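Local coordinates for uncharacterized protein (Bacteroides caccae, PDB 4L7A), which is uncharacterised but is probably a zinc-dependent metallopeptidase, at residues K67-C72 / Y137-M142; D78-L83 / W244-D249; C89-I94 / H144-I149. One frame throughout, in Å; residues are numbered along the deposited sequence.

The three contacts are laced together by two helices. Interaction 1 sets helix 59-81 against helix 131-153 near the centre of the chain. Interaction 2 lies about 17 Å away between centres, at the C-terminal end of helix 59-81. Interaction 3 takes the next part of helix 131-153, and its centre is about 12 Å from that of interaction 1. Residues 144-148 there read HEFAH, which matches the HExxH zinc motif of clan MA peptidases. Interactions 1 and 3 thus both lie on the helix that carries this probable metal site. Interaction 2 is more peripheral, with its centre about 15 Å from that of interaction 3.

Interaction 1 (K67-C72 / Y137-M142); sequences KIVKHC and YYFKVM
Phe139 makes most of the contact from helix 131-153 to helix 59-81. Its ring meets three residues of segment 67-72. Cys72 CB comes nearest, 3.9 Å from Phe139 CZ, and approaches obliquely. Ile68 CG2 lies at the ring edge, 4.2 Å from Phe139 CZ. Val69 CA is also near the ring plane and packs on Phe139 CE1 at 4.2 Å. The sulfur of Cys72 makes a looser sulfur-aromatic contact. SG stands 5.5 Å from the centroid of the Phe139 ring and 46° off its normal.

A second point of contact lies one helical turn on. Val69 CG1 touches the methyl CE of Met142, a selenomethionine, at 4.1 Å. The two side chains cross at about a right angle. Met142 is bent at its last torsion (chi3 90°), which turns CE aside beyond SE. On Val69, CG1 is anti to the backbone N, which sends this branch to Met142 CE.

The backbones are well separated. The local helix axes cross at -42° and come no closer than 11.9 Å. The Phe139 ring and the Met142 chain span most of the distance. Outside the two segments, Ile68 also packs on Ile262 and Val69 on Tyr31 of helix 17-35. Tyr138, next to Phe139, bonds through OH to Tyr121 O and so fastens its helix to strand 115-122.

All five touching residues are buried, and every side-chain group that meets here is apolar or a sulfur. The contact therefore probably rests on shape and the exclusion of water, where two helices pack in the buried core.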
ATOM      1  N   LYS A  67      -8.445   0.063 -11.769  1.00 19.54           N
ATOM      2  CA  LYS A  67      -7.412   0.343 -12.782  1.00 20.52           C
ATOM      3  C   LYS A  67      -6.215   1.119 -12.198  1.00 20.45           C
ATOM      4  O   LYS A  67      -5.061   0.915 -12.623  1.00 20.80           O
ATOM      5  CB  LYS A  67      -7.976   1.140 -13.960  1.00 21.71           C
ATOM      6  CG  LYS A  67      -9.008   0.399 -14.780  1.00 22.66           C
ATOM      7  CD  LYS A  67      -9.239   1.070 -16.113  1.00 24.20           C
ATOM      8  CE  LYS A  67     -10.148   0.198 -17.037  1.00 24.98           C
ATOM      9  NZ  LYS A  67     -10.364   0.926 -18.293  1.00 26.63           N
ATOM     10  N   ILE A  68      -6.487   2.023 -11.261  1.00 19.66           N
ATOM     11  CA  ILE A  68      -5.423   2.789 -10.616  1.00 20.06           C
ATOM     12  C   ILE A  68      -4.533   1.863  -9.765  1.00 21.16           C
ATOM     13  O   ILE A  68      -3.279   1.954  -9.793  1.00 19.37           O
ATOM     14  CB  ILE A  68      -6.018   3.933  -9.827  1.00 20.29           C
ATOM     15  CG1 ILE A  68      -6.618   4.928 -10.843  1.00 20.52           C
ATOM     16  CG2 ILE A  68      -4.976   4.620  -8.989  1.00 20.03           C
ATOM     17  CD1 ILE A  68      -7.364   6.105 -10.213  1.00 20.86           C
ATOM     18  N   VAL A  69      -5.180   1.003  -8.996  1.00 20.61           N
ATOM     19  CA  VAL A  69      -4.476   0.040  -8.119  1.00 21.08           C
ATOM     20  C   VAL A  69      -3.570  -0.906  -8.926  1.00 21.52           C
ATOM     21  O   VAL A  69      -2.431  -1.197  -8.532  1.00 20.55           O
ATOM     22  CB  VAL A  69      -5.487  -0.732  -7.292  1.00 22.30           C
ATOM     23  CG1 VAL A  69      -4.866  -1.874  -6.545  1.00 22.91           C
ATOM     24  CG2 VAL A  69      -6.126   0.209  -6.261  1.00 22.15           C
ATOM     25  N   LYS A  70      -4.050  -1.347 -10.083  1.00 21.61           N
ATOM     26  CA  LYS A  70      -3.283  -2.244 -10.912  1.00 22.95           C
ATOM     27  C   LYS A  70      -2.137  -1.514 -11.540  1.00 22.70           C
ATOM     28  O   LYS A  70      -1.001  -1.999 -11.534  1.00 24.37           O
ATOM     29  CB  LYS A  70      -4.157  -2.853 -11.992  1.00 24.88           C
ATOM     30  CG  LYS A  70      -3.415  -3.767 -12.982  1.00 29.67           C
ATOM     31  CD  LYS A  70      -4.405  -4.472 -13.919  1.00 33.28           C
ATOM     32  CE  LYS A  70      -3.829  -4.666 -15.333  1.00 39.35           C
ATOM     33  NZ  LYS A  70      -2.661  -5.615 -15.302  1.00 40.14           N
ATOM     34  N   HIS A  71      -2.399  -0.316 -12.022  1.00 21.95           N
ATOM     35  CA  HIS A  71      -1.341   0.507 -12.674  1.00 23.49           C
ATOM     36  C   HIS A  71      -0.203   0.943 -11.749  1.00 22.52           C
ATOM     37  O   HIS A  71       0.970   0.937 -12.146  1.00 22.25           O
ATOM     38  CB  HIS A  71      -1.936   1.766 -13.293  1.00 24.26           C
ATOM     39  CG  HIS A  71      -0.978   2.510 -14.151  1.00 24.72           C
ATOM     40  ND1 HIS A  71      -0.554   2.022 -15.374  1.00 25.86           N
ATOM     41  CD2 HIS A  71      -0.327   3.679 -13.959  1.00 24.26           C
ATOM     42  CE1 HIS A  71       0.282   2.881 -15.919  1.00 25.25           C
ATOM     43  NE2 HIS A  71       0.443   3.893 -15.080  1.00 26.15           N
ATOM     44  N   CYS A  72      -0.560   1.278 -10.510  1.00 22.00           N
ATOM     45  CA  CYS A  72       0.382   1.907  -9.565  1.00 22.04           C
ATOM     46  C   CYS A  72       1.071   0.969  -8.568  1.00 21.53           C
ATOM     47  O   CYS A  72       2.099   1.337  -7.957  1.00 25.31           O
ATOM     48  CB  CYS A  72      -0.333   2.990  -8.808  1.00 21.45           C
ATOM     49  SG  CYS A  72      -0.898   4.311  -9.880  1.00 23.83           S
ATOM     50  N   TYR A 137      -4.179   7.448   1.943  1.00 20.10           N
ATOM     51  CA  TYR A 137      -5.342   6.681   2.230  1.00 20.36           C
ATOM     52  C   TYR A 137      -5.143   5.182   2.024  1.00 19.07           C
ATOM     53  O   TYR A 137      -5.777   4.395   2.699  1.00 18.20           O
ATOM     54  CB  TYR A 137      -6.493   7.113   1.286  1.00 21.96           C
ATOM     55  CG  TYR A 137      -6.972   8.533   1.415  1.00 25.05           C
ATOM     56  CD1 TYR A 137      -6.939   9.200   2.635  1.00 27.59           C
ATOM     57  CD2 TYR A 137      -7.472   9.227   0.302  1.00 28.12           C
ATOM     58  CE1 TYR A 137      -7.383  10.533   2.749  1.00 31.12           C
ATOM     59  CE2 TYR A 137      -7.916  10.567   0.413  1.00 30.32           C
ATOM     60  CZ  TYR A 137      -7.883  11.193   1.641  1.00 31.21           C
ATOM     61  OH  TYR A 137      -8.295  12.505   1.766  1.00 36.98           O
ATOM     62  N   TYR A 138      -4.321   4.814   1.040  1.00 17.86           N
ATOM     63  CA  TYR A 138      -4.295   3.486   0.501  1.00 18.02           C
ATOM     64  C   TYR A 138      -2.933   2.899   0.251  1.00 18.16           C
ATOM     65  O   TYR A 138      -2.687   1.829   0.769  1.00 18.80           O
ATOM     66  CB  TYR A 138      -5.042   3.387  -0.820  1.00 18.74           C
ATOM     67  CG  TYR A 138      -6.456   3.896  -0.839  1.00 19.00           C
ATOM     68  CD1 TYR A 138      -7.394   3.490   0.117  1.00 19.08           C
ATOM     69  CD2 TYR A 138      -6.864   4.744  -1.829  1.00 20.24           C
ATOM     70  CE1 TYR A 138      -8.719   3.948   0.089  1.00 18.93           C
ATOM     71  CE2 TYR A 138      -8.185   5.193  -1.914  1.00 21.10           C
ATOM     72  CZ  TYR A 138      -9.120   4.802  -0.935  1.00 22.01           C
ATOM     73  OH  TYR A 138     -10.424   5.262  -1.042  1.00 20.85           O
ATOM     74  N   PHE A 139      -2.061   3.544  -0.545  1.00 18.38           N
ATOM     75  CA  PHE A 139      -0.918   2.791  -1.041  1.00 18.56           C
ATOM     76  C   PHE A 139       0.164   2.591   0.004  1.00 19.00           C
ATOM     77  O   PHE A 139       0.805   1.558   0.018  1.00 17.04           O
ATOM     78  CB  PHE A 139      -0.283   3.421  -2.285  1.00 20.07           C
ATOM     79  CG  PHE A 139      -1.121   3.309  -3.498  1.00 21.26           C
ATOM     80  CD1 PHE A 139      -1.494   2.073  -3.975  1.00 23.03           C
ATOM     81  CD2 PHE A 139      -1.496   4.422  -4.186  1.00 22.10           C
ATOM     82  CE1 PHE A 139      -2.329   1.973  -5.088  1.00 26.37           C
ATOM     83  CE2 PHE A 139      -2.274   4.332  -5.303  1.00 24.99           C
ATOM     84  CZ  PHE A 139      -2.715   3.119  -5.739  1.00 25.21           C
ATOM     85  N   LYS A 140       0.377   3.577   0.873  1.00 19.51           N
ATOM     86  CA  LYS A 140       1.382   3.418   1.943  1.00 20.06           C
ATOM     87  C   LYS A 140       1.129   2.136   2.762  1.00 19.04           C
ATOM     88  O   LYS A 140       2.018   1.284   2.949  1.00 16.05           O
ATOM     89  CB  LYS A 140       1.447   4.668   2.827  1.00 21.38           C
ATOM     90  CG  LYS A 140       1.979   4.473   4.241  1.00 24.48           C
ATOM     91  CD  LYS A 140       3.462   4.338   4.168  1.00 25.84           C
ATOM     92  CE  LYS A 140       4.070   3.870   5.513  1.00 28.33           C
ATOM     93  NZ  LYS A 140       3.476   4.508   6.710  1.00 29.06           N
ATOM     94  N   VAL A 141      -0.061   2.025   3.317  1.00 19.41           N
ATOM     95  CA  VAL A 141      -0.400   0.821   4.102  1.00 20.86           C
ATOM     96  C   VAL A 141      -0.319  -0.467   3.284  1.00 19.08           C
ATOM     97  O   VAL A 141       0.128  -1.508   3.782  1.00 20.09           O
ATOM     98  CB  VAL A 141      -1.806   0.934   4.714  1.00 23.81           C
ATOM     99  CG1 VAL A 141      -2.155  -0.298   5.403  1.00 24.08           C
ATOM    100  CG2 VAL A 141      -1.788   2.087   5.735  1.00 29.57           C
HETATM  101  N   MSE A 142      -0.728  -0.409   2.035  1.00 17.60           N
HETATM  102  CA  MSE A 142      -0.619  -1.576   1.186  1.00 19.66           C
HETATM  103  C   MSE A 142       0.822  -2.068   1.019  1.00 18.74           C
HETATM  104  O   MSE A 142       1.090  -3.230   1.266  1.00 16.39           O
HETATM  105  CB  MSE A 142      -1.282  -1.344  -0.183  1.00 21.83           C
HETATM  106  CG  MSE A 142      -2.819  -1.286  -0.057  1.00 24.67           C
HETATM  107 SE   MSE A 142      -3.669  -0.544  -1.658  0.75 28.67          SE
HETATM  108  CE  MSE A 142      -3.888  -2.258  -2.577  1.00 29.01           C
TER

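Interaction 2 (D78-L83 / W244-D249); sequences DEVGGL and WQVDLD
Val80 and Gly81, at the C-terminal end of helix 59-81, meet Val246 and Asp247 in the linker between helices 211-244 and 248-260. The motif is a helix end packed against a helix-to-helix turn. Asp247 is the N-cap of helix 248-260, and its OD1 accepts a hydrogen bond from Leu250 N. Gly82, the first residue past helix 59-81, has positive phi and is also the N-cap of helix 83-88.

The apolar contacts are carried by two valines. Val80 CG1 is anti to the backbone N (chi1 -180°), and that branch faces the linker. It lies 4.2 Å from Val246 CG1. The other branch of Val246, CG2, rests on Gly81 CA at 3.9 Å. A beta carbon on Gly81 would fall 3.0 Å from Val246 CG2, which would probably be too tight for any side chain at this position. Outside the two segments, Val80 continues onto Leu250, Leu251 and Val254 of helix 248-260, while Val246 packs on Phe85 and Met240.

Val80 CG1 also makes a van der Waals contact with the linker backbone, 3.7 Å from Asp247 O.

The polar link is indirect. One water ties three backbone atoms together across the contact. It gives weak hydrogen bonds to Val80 O and Gln245 O, whose two oxygens are 4.4 Å apart. Gln245 has a positive phi (54°), where the linker turns out of helix 211-244. The third bond runs the other way: Asp247 N donates to the water at 2.9 Å.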
ATOM      1  N   ASP A  78       5.400  -5.766 -11.164  1.00 23.68           N
ATOM      2  CA  ASP A  78       5.686  -6.606 -12.316  1.00 26.02           C
ATOM      3  C   ASP A  78       6.860  -6.037 -13.088  1.00 27.16           C
ATOM      4  O   ASP A  78       7.770  -6.761 -13.411  1.00 27.06           O
ATOM      5  CB  ASP A  78       4.521  -6.692 -13.314  1.00 28.13           C
ATOM      6  CG  ASP A  78       3.368  -7.541 -12.833  1.00 28.73           C
ATOM      7  OD1 ASP A  78       3.534  -8.349 -11.894  1.00 29.14           O
ATOM      8  OD2 ASP A  78       2.277  -7.410 -13.452  1.00 30.54           O
ATOM      9  N   GLU A  79       6.838  -4.734 -13.366  1.00 28.17           N
ATOM     10  CA  GLU A  79       7.902  -4.100 -14.142  1.00 28.40           C
ATOM     11  C   GLU A  79       9.295  -4.299 -13.529  1.00 27.49           C
ATOM     12  O   GLU A  79      10.264  -4.531 -14.225  1.00 25.59           O
ATOM     13  CB  GLU A  79       7.628  -2.598 -14.267  1.00 27.72           C
ATOM     14  CG  GLU A  79       8.478  -1.885 -15.293  1.00 29.18           C
ATOM     15  CD  GLU A  79       8.147  -0.385 -15.373  1.00 29.69           C
ATOM     16  OE1 GLU A  79       6.966   0.030 -15.404  1.00 29.58           O
ATOM     17  OE2 GLU A  79       9.091   0.389 -15.371  1.00 29.84           O
ATOM     18  N   VAL A  80       9.403  -4.177 -12.216  1.00 27.13           N
ATOM     19  CA  VAL A  80      10.711  -4.268 -11.596  1.00 25.79           C
ATOM     20  C   VAL A  80      11.083  -5.658 -11.105  1.00 26.98           C
ATOM     21  O   VAL A  80      12.236  -6.028 -11.203  1.00 25.99           O
ATOM     22  CB  VAL A  80      10.811  -3.265 -10.471  1.00 24.97           C
ATOM     23  CG1 VAL A  80      12.193  -3.335  -9.797  1.00 24.87           C
ATOM     24  CG2 VAL A  80      10.584  -1.863 -11.068  1.00 23.34           C
ATOM     25  N   GLY A  81      10.141  -6.417 -10.546  1.00 26.11           N
ATOM     26  CA  GLY A  81      10.477  -7.735  -9.953  1.00 25.41           C
ATOM     27  C   GLY A  81       9.986  -8.949 -10.729  1.00 26.35           C
ATOM     28  O   GLY A  81      10.384 -10.049 -10.450  1.00 26.63           O
ATOM     29  N   GLY A  82       9.098  -8.755 -11.697  1.00 27.17           N
ATOM     30  CA  GLY A  82       8.532  -9.883 -12.420  1.00 27.77           C
ATOM     31  C   GLY A  82       7.264 -10.367 -11.729  1.00 28.31           C
ATOM     32  O   GLY A  82       7.011 -10.068 -10.563  1.00 26.76           O
ATOM     33  N   LEU A  83       6.502 -11.163 -12.468  1.00 30.94           N
ATOM     34  CA  LEU A  83       5.190 -11.611 -12.094  1.00 32.16           C
ATOM     35  C   LEU A  83       5.277 -12.464 -10.838  1.00 31.10           C
ATOM     36  O   LEU A  83       4.429 -12.335  -9.937  1.00 28.20           O
ATOM     37  CB  LEU A  83       4.536 -12.372 -13.227  1.00 35.30           C
ATOM     38  CG  LEU A  83       3.095 -12.762 -12.932  1.00 42.48           C
ATOM     39  CD1 LEU A  83       2.192 -11.534 -13.037  1.00 44.55           C
ATOM     40  CD2 LEU A  83       2.597 -13.917 -13.876  1.00 46.90           C
ATOM     41  N   TRP A 244      14.915 -11.121  -3.309  1.00 25.07           N
ATOM     42  CA  TRP A 244      13.842 -11.049  -4.289  1.00 23.99           C
ATOM     43  C   TRP A 244      14.259 -10.566  -5.666  1.00 25.02           C
ATOM     44  O   TRP A 244      13.417 -10.416  -6.533  1.00 23.89           O
ATOM     45  CB  TRP A 244      12.692 -10.182  -3.738  1.00 23.33           C
ATOM     46  CG  TRP A 244      12.149 -10.719  -2.458  1.00 22.25           C
ATOM     47  CD1 TRP A 244      12.445 -10.297  -1.195  1.00 21.22           C
ATOM     48  CD2 TRP A 244      11.273 -11.847  -2.316  1.00 21.40           C
ATOM     49  NE1 TRP A 244      11.739 -11.032  -0.269  1.00 20.87           N
ATOM     50  CE2 TRP A 244      11.051 -12.026  -0.922  1.00 21.76           C
ATOM     51  CE3 TRP A 244      10.595 -12.666  -3.224  1.00 21.98           C
ATOM     52  CZ2 TRP A 244      10.180 -13.012  -0.416  1.00 21.56           C
ATOM     53  CZ3 TRP A 244       9.749 -13.680  -2.725  1.00 22.75           C
ATOM     54  CH2 TRP A 244       9.544 -13.824  -1.329  1.00 22.42           C
ATOM     55  N   GLN A 245      15.550 -10.305  -5.856  1.00 26.64           N
ATOM     56  CA  GLN A 245      16.075  -9.739  -7.112  1.00 28.10           C
ATOM     57  C   GLN A 245      15.350  -8.460  -7.495  1.00 25.34           C
ATOM     58  O   GLN A 245      15.081  -8.213  -8.627  1.00 25.96           O
ATOM     59  CB  GLN A 245      16.038 -10.764  -8.238  1.00 29.30           C
ATOM     60  CG  GLN A 245      16.913 -11.984  -7.941  1.00 31.71           C
ATOM     61  CD  GLN A 245      16.306 -12.942  -6.905  1.00 32.61           C
ATOM     62  OE1 GLN A 245      15.146 -13.352  -7.002  1.00 35.77           O
ATOM     63  NE2 GLN A 245      17.091 -13.291  -5.902  1.00 34.44           N
ATOM     64  N   VAL A 246      15.039  -7.629  -6.527  1.00 24.04           N
ATOM     65  CA  VAL A 246      14.360  -6.391  -6.827  1.00 23.59           C
ATOM     66  C   VAL A 246      15.305  -5.255  -6.493  1.00 23.23           C
ATOM     67  O   VAL A 246      15.869  -5.219  -5.410  1.00 22.31           O
ATOM     68  CB  VAL A 246      13.069  -6.270  -5.964  1.00 23.22           C
ATOM     69  CG1 VAL A 246      12.573  -4.838  -5.927  1.00 24.02           C
ATOM     70  CG2 VAL A 246      12.018  -7.191  -6.458  1.00 24.57           C
ATOM     71  N   ASP A 247      15.408  -4.307  -7.412  1.00 25.10           N
ATOM     72  CA  ASP A 247      16.137  -3.058  -7.205  1.00 25.00           C
ATOM     73  C   ASP A 247      15.128  -2.044  -6.589  1.00 22.98           C
ATOM     74  O   ASP A 247      14.248  -1.523  -7.273  1.00 20.11           O
ATOM     75  CB  ASP A 247      16.697  -2.606  -8.552  1.00 27.34           C
ATOM     76  CG  ASP A 247      17.410  -1.254  -8.485  1.00 29.26           C
ATOM     77  OD1 ASP A 247      17.265  -0.498  -7.479  1.00 29.01           O
ATOM     78  OD2 ASP A 247      18.086  -0.924  -9.491  1.00 32.56           O
ATOM     79  N   LEU A 248      15.258  -1.792  -5.299  1.00 22.21           N
ATOM     80  CA  LEU A 248      14.280  -1.021  -4.614  1.00 23.43           C
ATOM     81  C   LEU A 248      14.234   0.482  -5.061  1.00 24.12           C
ATOM     82  O   LEU A 248      13.145   1.065  -5.177  1.00 22.07           O
ATOM     83  CB  LEU A 248      14.519  -1.084  -3.107  1.00 24.65           C
ATOM     84  CG  LEU A 248      13.355  -0.581  -2.232  1.00 25.50           C
ATOM     85  CD1 LEU A 248      12.206  -1.555  -2.299  1.00 25.69           C
ATOM     86  CD2 LEU A 248      13.792  -0.430  -0.782  1.00 27.02           C
ATOM     87  N   ASP A 249      15.391   1.087  -5.320  1.00 23.82           N
ATOM     88  CA  ASP A 249      15.426   2.481  -5.822  1.00 25.88           C
ATOM     89  C   ASP A 249      14.703   2.582  -7.157  1.00 24.99           C
ATOM     90  O   ASP A 249      13.892   3.494  -7.369  1.00 25.42           O
ATOM     91  CB  ASP A 249      16.865   3.065  -5.914  1.00 27.62           C
ATOM     92  CG  ASP A 249      16.870   4.592  -6.119  1.00 33.15           C
ATOM     93  OD1 ASP A 249      16.119   5.372  -5.426  1.00 37.65           O
ATOM     94  OD2 ASP A 249      17.614   5.057  -7.001  1.00 39.05           O
TER
HETATM   95  O   HOH W   1      15.276  -5.217 -10.113  1.00 42.43           O

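Interaction 3 (C89-I94 / H144-I149); sequences CAPKVI and HEFAHI
Phe146 and Ile149 of helix 131-153 clasp Cys89 at the start of the loop leading into strand 93-98. This helix bears the sequence HEFAH at 144-148, which fits the HExxH motif of zinc metallopeptidases. In relatives its two histidines bind zinc and its glutamate is catalytic. Phe146 is one of the two residues between glutamate and second histidine, and its side chain is buried against the loop.

Cys89 O and Pro91 CD both approach the Phe146 ring obliquely. With CG anti to the carbonyl carbon (chi1 -50°), the ring reaches along the loop from Cys89 to Pro91. Cys89 O is 3.3 Å from Phe146 CD1. Further along the ring, Pro91 CD packs on Phe146 CE1 at 3.8 Å, with the two side chains crossing at a slant. Trp73 of helix 59-81 stacks with the same ring, and Tyr77 touches the Phe146 side chain.

Cys89 presents CB rather than its sulfur as the nearer atom. CB is 3.4 Å from Phe146 O and 4.0 Å from Phe146 CB. An alanine in place of Phe146 would probably leave Pro91 CD and the stacked ring of Trp73 without this partner and weaken the hold of the helix on the loop.

Ile149 sits one turn further on and points toward the loop. Its two branches divide the work. CD1, at the end of the longer one, lies 3.8 Å from Cys89 O and 4.0 Å from Ala90 O. The shorter branch approaches the backbone of Cys89, where Ile149 CG2 rests on Cys89 CA at 3.7 Å.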
ATOM      1  N   CYS A  89       3.801 -11.522  -2.868  1.00 25.13           N
ATOM      2  CA  CYS A  89       3.338 -10.672  -1.792  1.00 24.54           C
ATOM      3  C   CYS A  89       1.945 -10.077  -1.996  1.00 24.18           C
ATOM      4  O   CYS A  89       1.652  -9.046  -1.436  1.00 25.58           O
ATOM      5  CB  CYS A  89       4.347  -9.560  -1.536  1.00 23.79           C
ATOM      6  SG  CYS A  89       4.865  -8.616  -2.951  1.00 23.93           S
ATOM      7  N   ALA A  90       1.111 -10.717  -2.813  1.00 23.31           N
ATOM      8  CA  ALA A  90      -0.205 -10.188  -3.128  1.00 21.72           C
ATOM      9  C   ALA A  90      -1.189 -10.561  -2.066  1.00 20.25           C
ATOM     10  O   ALA A  90      -1.053 -11.547  -1.424  1.00 21.27           O
ATOM     11  CB  ALA A  90      -0.691 -10.706  -4.475  1.00 23.66           C
ATOM     12  N   PRO A  91      -2.183  -9.716  -1.839  1.00 20.27           N
ATOM     13  CA  PRO A  91      -3.216 -10.171  -0.953  1.00 21.18           C
ATOM     14  C   PRO A  91      -4.043 -11.227  -1.697  1.00 23.27           C
ATOM     15  O   PRO A  91      -3.994 -11.298  -2.905  1.00 22.01           O
ATOM     16  CB  PRO A  91      -4.069  -8.914  -0.745  1.00 20.05           C
ATOM     17  CG  PRO A  91      -3.969  -8.186  -2.023  1.00 21.22           C
ATOM     18  CD  PRO A  91      -2.573  -8.517  -2.605  1.00 20.75           C
ATOM     19  N   LYS A  92      -4.856 -11.985  -0.991  1.00 27.27           N
ATOM     20  CA  LYS A  92      -5.848 -12.881  -1.651  1.00 29.99           C
ATOM     21  C   LYS A  92      -7.132 -12.181  -2.087  1.00 27.51           C
ATOM     22  O   LYS A  92      -7.795 -12.589  -3.048  1.00 25.89           O
ATOM     23  CB  LYS A  92      -6.257 -14.048  -0.731  1.00 33.22           C
ATOM     24  CG  LYS A  92      -5.095 -14.888  -0.159  1.00 39.06           C
ATOM     25  CD  LYS A  92      -4.353 -15.731  -1.216  1.00 46.70           C
ATOM     26  CE  LYS A  92      -2.794 -15.628  -1.070  1.00 53.13           C
ATOM     27  NZ  LYS A  92      -2.194 -15.526  -2.441  1.00 58.35           N
ATOM     28  N   VAL A  93      -7.540 -11.166  -1.334  1.00 26.90           N
ATOM     29  CA  VAL A  93      -8.819 -10.499  -1.577  1.00 25.34           C
ATOM     30  C   VAL A  93      -8.708  -8.995  -1.344  1.00 23.88           C
ATOM     31  O   VAL A  93      -8.023  -8.557  -0.397  1.00 22.36           O
ATOM     32  CB  VAL A  93      -9.914 -11.094  -0.643  1.00 27.75           C
ATOM     33  CG1 VAL A  93     -11.219 -10.312  -0.777  1.00 29.11           C
ATOM     34  CG2 VAL A  93     -10.183 -12.542  -0.976  1.00 27.85           C
ATOM     35  N   ILE A  94      -9.305  -8.222  -2.249  1.00 22.17           N
ATOM     36  CA  ILE A  94      -9.450  -6.774  -2.126  1.00 21.58           C
ATOM     37  C   ILE A  94     -10.965  -6.498  -2.144  1.00 24.15           C
ATOM     38  O   ILE A  94     -11.670  -7.078  -2.993  1.00 25.89           O
ATOM     39  CB  ILE A  94      -8.709  -6.034  -3.224  1.00 20.13           C
ATOM     40  CG1 ILE A  94      -7.208  -6.253  -3.108  1.00 20.26           C
ATOM     41  CG2 ILE A  94      -8.927  -4.549  -3.099  1.00 20.83           C
ATOM     42  CD1 ILE A  94      -6.433  -5.888  -4.354  1.00 19.28           C
ATOM     43  N   HIS A 144       3.217  -1.510   2.866  1.00 17.27           N
ATOM     44  CA  HIS A 144       3.699  -1.954   4.170  1.00 17.40           C
ATOM     45  C   HIS A 144       3.322  -3.449   4.331  1.00 17.92           C
ATOM     46  O   HIS A 144       4.143  -4.259   4.681  1.00 19.10           O
ATOM     47  CB  HIS A 144       3.126  -1.096   5.310  1.00 18.02           C
ATOM     48  CG  HIS A 144       3.369  -1.653   6.685  1.00 18.69           C
ATOM     49  ND1 HIS A 144       3.997  -0.936   7.678  1.00 19.66           N
ATOM     50  CD2 HIS A 144       3.030  -2.842   7.244  1.00 18.77           C
ATOM     51  CE1 HIS A 144       4.050  -1.665   8.785  1.00 20.02           C
ATOM     52  NE2 HIS A 144       3.434  -2.818   8.554  1.00 18.78           N
ATOM     53  N   GLU A 145       2.075  -3.790   4.088  1.00 17.59           N
ATOM     54  CA  GLU A 145       1.577  -5.181   4.253  1.00 17.44           C
ATOM     55  C   GLU A 145       2.197  -6.135   3.267  1.00 18.05           C
ATOM     56  O   GLU A 145       2.490  -7.279   3.638  1.00 16.54           O
ATOM     57  CB  GLU A 145       0.087  -5.208   4.111  1.00 17.81           C
ATOM     58  CG  GLU A 145      -0.636  -4.440   5.246  1.00 18.73           C
ATOM     59  CD  GLU A 145      -0.511  -5.151   6.590  1.00 20.55           C
ATOM     60  OE1 GLU A 145      -0.603  -6.417   6.616  1.00 20.96           O
ATOM     61  OE2 GLU A 145      -0.278  -4.469   7.604  1.00 22.29           O
ATOM     62  N   PHE A 146       2.425  -5.681   2.032  1.00 16.65           N
ATOM     63  CA  PHE A 146       3.102  -6.537   1.069  1.00 18.29           C
ATOM     64  C   PHE A 146       4.526  -6.840   1.518  1.00 17.77           C
ATOM     65  O   PHE A 146       4.950  -7.986   1.465  1.00 17.66           O
ATOM     66  CB  PHE A 146       3.050  -5.996  -0.338  1.00 18.90           C
ATOM     67  CG  PHE A 146       1.674  -5.611  -0.786  1.00 20.31           C
ATOM     68  CD1 PHE A 146       0.540  -6.198  -0.251  1.00 21.18           C
ATOM     69  CD2 PHE A 146       1.506  -4.634  -1.744  1.00 20.79           C
ATOM     70  CE1 PHE A 146      -0.731  -5.796  -0.674  1.00 20.33           C
ATOM     71  CE2 PHE A 146       0.250  -4.265  -2.179  1.00 21.35           C
ATOM     72  CZ  PHE A 146      -0.859  -4.835  -1.640  1.00 20.28           C
ATOM     73  N   ALA A 147       5.207  -5.843   2.056  1.00 17.32           N
ATOM     74  CA  ALA A 147       6.516  -6.047   2.552  1.00 18.17           C
ATOM     75  C   ALA A 147       6.534  -7.043   3.673  1.00 19.17           C
ATOM     76  O   ALA A 147       7.403  -7.911   3.734  1.00 20.08           O
ATOM     77  CB  ALA A 147       7.141  -4.709   3.002  1.00 19.19           C
ATOM     78  N   HIS A 148       5.583  -6.943   4.579  1.00 20.21           N
ATOM     79  CA  HIS A 148       5.474  -7.896   5.627  1.00 21.37           C
ATOM     80  C   HIS A 148       5.314  -9.384   5.162  1.00 20.96           C
ATOM     81  O   HIS A 148       5.920 -10.285   5.717  1.00 18.40           O
ATOM     82  CB  HIS A 148       4.339  -7.470   6.499  1.00 23.78           C
ATOM     83  CG  HIS A 148       4.210  -8.329   7.683  1.00 30.56           C
ATOM     84  ND1 HIS A 148       5.159  -8.338   8.683  1.00 35.50           N
ATOM     85  CD2 HIS A 148       3.286  -9.267   8.015  1.00 34.05           C
ATOM     86  CE1 HIS A 148       4.819  -9.237   9.594  1.00 37.23           C
ATOM     87  NE2 HIS A 148       3.686  -9.808   9.213  1.00 38.43           N
ATOM     88  N   ILE A 149       4.536  -9.623   4.105  1.00 21.08           N
ATOM     89  CA  ILE A 149       4.411 -10.961   3.488  1.00 21.49           C
ATOM     90  C   ILE A 149       5.753 -11.396   2.923  1.00 22.05           C
ATOM     91  O   ILE A 149       6.143 -12.560   3.062  1.00 21.91           O
ATOM     92  CB  ILE A 149       3.316 -10.970   2.396  1.00 21.85           C
ATOM     93  CG1 ILE A 149       1.926 -10.804   3.035  1.00 22.84           C
ATOM     94  CG2 ILE A 149       3.335 -12.274   1.597  1.00 24.16           C
ATOM     95  CD1 ILE A 149       0.792 -10.505   1.974  1.00 21.97           C
TER